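Protein-glutamine gamma-glutamyltransferase (Pseudomonas aeruginosa PAO1, PDB 6G49) displays transglutaminase activity in vitro through its periplasmic domain, is critical for the viability of the bacterium and might serve an essential function linked to the cell wall. Local coordinates at residues L37-A42 / S116-L121. Residues are numbered along the deposited sequence; the frame is centred on the assembly and turned at random. Where two conformers were deposited one is given.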
loop_
_atom_site.group_PDB
_atom_site.type_symbol
_atom_site.label_atom_id
_atom_site.label_comp_id
_atom_site.label_asym_id
_atom_site.label_seq_id
_atom_site.Cartn_x
_atom_site.Cartn_y
_atom_site.Cartn_z
ATOM N N LEU A 37 -9.354 7.730 3.635
ATOM C CA LEU A 37 -7.949 7.732 3.862
ATOM C C LEU A 37 -7.456 9.162 3.989
ATOM O O LEU A 37 -7.885 10.008 3.235
ATOM C CB LEU A 37 -7.186 7.118 2.683
ATOM C CG LEU A 37 -7.326 5.615 2.521
ATOM C CD1 LEU A 37 -6.747 5.217 1.163
ATOM C CD2 LEU A 37 -6.595 4.910 3.648
ATOM N N SER A 38 -6.451 9.358 4.832
ATOM C CA SER A 38 -5.786 10.644 4.890
ATOM C C SER A 38 -4.298 10.457 4.622
ATOM O O SER A 38 -3.874 9.353 4.255
ATOM C CB SER A 38 -6.039 11.264 6.224
ATOM O OG SER A 38 -5.308 10.603 7.167
ATOM N N GLU A 39 -3.544 11.558 4.742
ATOM C CA GLU A 39 -2.174 11.617 4.282
ATOM C C GLU A 39 -1.226 10.912 5.248
ATOM O O GLU A 39 -0.039 10.708 4.908
ATOM C CB GLU A 39 -1.689 13.046 4.056
ATOM C CG GLU A 39 -1.551 13.836 5.324
ATOM C CD GLU A 39 -2.811 14.227 6.059
ATOM O OE1 GLU A 39 -3.902 14.291 5.422
ATOM O OE2 GLU A 39 -2.683 14.547 7.270
ATOM N N SER A 40 -1.695 10.537 6.436
ATOM C CA SER A 40 -0.812 9.861 7.410
ATOM C C SER A 40 -1.598 8.736 8.078
ATOM O O SER A 40 -2.876 8.638 7.981
ATOM C CB SER A 40 -0.261 10.847 8.396
ATOM O OG SER A 40 -1.281 11.227 9.283
ATOM N N MET A 41 -0.881 7.829 8.689
ATOM C CA MET A 41 -1.555 6.868 9.513
ATOM C C MET A 41 -0.609 6.218 10.512
ATOM O O MET A 41 0.545 5.905 10.279
ATOM C CB MET A 41 -2.158 5.760 8.673
ATOM C CG MET A 41 -1.124 5.039 7.887
ATOM S SD MET A 41 -2.032 3.867 6.946
ATOM C CE MET A 41 -1.528 2.394 7.808
ATOM N N ALA A 42 -1.200 6.037 11.686
ATOM C CA ALA A 42 -0.625 5.250 12.715
ATOM C C ALA A 42 -1.224 3.853 12.639
ATOM O O ALA A 42 -2.374 3.749 12.243
ATOM C CB ALA A 42 -0.935 5.880 14.029
ATOM N N SER A 116 -13.966 12.329 -1.291
ATOM C CA SER A 116 -12.926 11.908 -0.321
ATOM C C SER A 116 -12.382 13.085 0.521
ATOM O O SER A 116 -11.719 12.847 1.526
ATOM C CB SER A 116 -11.791 11.254 -1.037
ATOM O OG SER A 116 -11.167 12.184 -1.872
ATOM N N SER A 117 -12.604 14.307 0.058
ATOM C CA SER A 117 -11.948 15.503 0.554
ATOM C C SER A 117 -10.425 15.367 0.519
ATOM O O SER A 117 -9.725 16.011 1.304
ATOM C CB SER A 117 -12.457 15.846 1.946
ATOM O OG SER A 117 -13.823 16.177 1.902
ATOM N N GLN A 118 -9.892 14.555 -0.399
ATOM C CA GLN A 118 -8.491 14.383 -0.611
ATOM C C GLN A 118 -8.185 14.407 -2.102
ATOM O O GLN A 118 -9.046 14.103 -2.945
ATOM C CB GLN A 118 -7.938 13.105 0.045
ATOM C CG GLN A 118 -8.138 13.005 1.543
ATOM C CD GLN A 118 -7.240 13.959 2.304
ATOM O OE1 GLN A 118 -6.443 14.704 1.740
ATOM N NE2 GLN A 118 -7.307 13.839 3.627
ATOM N N PRO A 119 -6.972 14.783 -2.519
ATOM C CA PRO A 119 -6.652 14.894 -3.939
ATOM C C PRO A 119 -6.042 13.680 -4.640
ATOM O O PRO A 119 -5.106 13.842 -5.379
ATOM C CB PRO A 119 -5.621 16.035 -3.903
ATOM C CG PRO A 119 -4.814 15.805 -2.654
ATOM C CD PRO A 119 -5.843 15.267 -1.675
ATOM N N TRP A 120 -6.458 12.456 -4.280
ATOM C CA TRP A 120 -5.921 11.206 -4.781
ATOM C C TRP A 120 -7.017 10.480 -5.551
ATOM O O TRP A 120 -8.135 10.369 -5.003
ATOM C CB TRP A 120 -5.401 10.316 -3.632
ATOM C CG TRP A 120 -4.551 11.134 -2.703
ATOM C CD1 TRP A 120 -3.544 11.980 -3.071
ATOM C CD2 TRP A 120 -4.635 11.204 -1.266
ATOM N NE1 TRP A 120 -3.011 12.582 -1.959
ATOM C CE2 TRP A 120 -3.662 12.141 -0.839
ATOM C CE3 TRP A 120 -5.421 10.577 -0.291
ATOM C CZ2 TRP A 120 -3.474 12.471 0.503
ATOM C CZ3 TRP A 120 -5.273 10.937 1.035
ATOM C CH2 TRP A 120 -4.307 11.872 1.430
ATOM N N LEU A 121 -6.718 10.015 -6.762
ATOM C CA LEU A 121 -7.642 9.123 -7.454
ATOM C C LEU A 121 -7.158 7.693 -7.224
ATOM O O LEU A 121 -5.946 7.382 -7.241
ATOM C CB LEU A 121 -7.664 9.455 -8.942
ATOM C CG LEU A 121 -8.132 10.857 -9.335
ATOM C CD1 LEU A 121 -8.478 10.898 -10.814
ATOM C CD2 LEU A 121 -9.252 11.372 -8.491
HETATM O O HOH W 1 -10.455 10.613 2.753
HETATM O O HOH W 2 -9.428 12.195 4.970
HETATM O O HOH W 3 -6.321 15.113 6.091
HETATM O O HOH W 4 -4.400 15.961 2.829
#
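In one of its two conformers, Trp120 meets the backbone from Leu37 to Glu39 edge-on with the six-membered side of its indole. CH2 lies 3.4 Å from Glu39 N, and CZ3 comes within 3.5 Å of Leu37 O, with Ser38 CA in the ring plane. This buried edge is the tight part of the contact. With CG beside the backbone N (chi1 -47°), Trp120 directs its ring towards the 37-39 turn, while CB of Gln118 and CD of Pro119 cover one face near the rim; the ring also packs against Leu76 and meets His141 at a steep angle. Glu39 CB adds a looser touch on CH2.

On the wetter side, Gln118 CG lies 3.5 Å from Leu37 O, and the bend at chi2 (-72°) carries the amide beyond it, with NE2 near Ser38. The amide and the Glu39 carboxylate are turned 57° apart, Glu39 OE1 being 3.9 Å from Gln118 NE2. Two waters link them: one accepts from NE2 and donates to OE1 of Glu39 at 2.6 Å, the other donates to OE1 of Glu39 and OE1 of Gln118. Two more waters donate to Leu37 O, one also donating to Ser116 O and the other accepting from Gln118 NE2. Within 116-121, Ser116 OG accepts from Gln118 N (3.1 Å) in an ST turn.

Strands 40-41 and 120-124 share an antiparallel sheet, connected through strands 86-87 and 72-81. Leu37 lies near, without touching, Cys243 and His287 of the probable Cys-His-Asp catalytic triad. Direct contact is van der Waals, whereas polar linkage passes through water, implying a water-mediated junction rather than strand pairing.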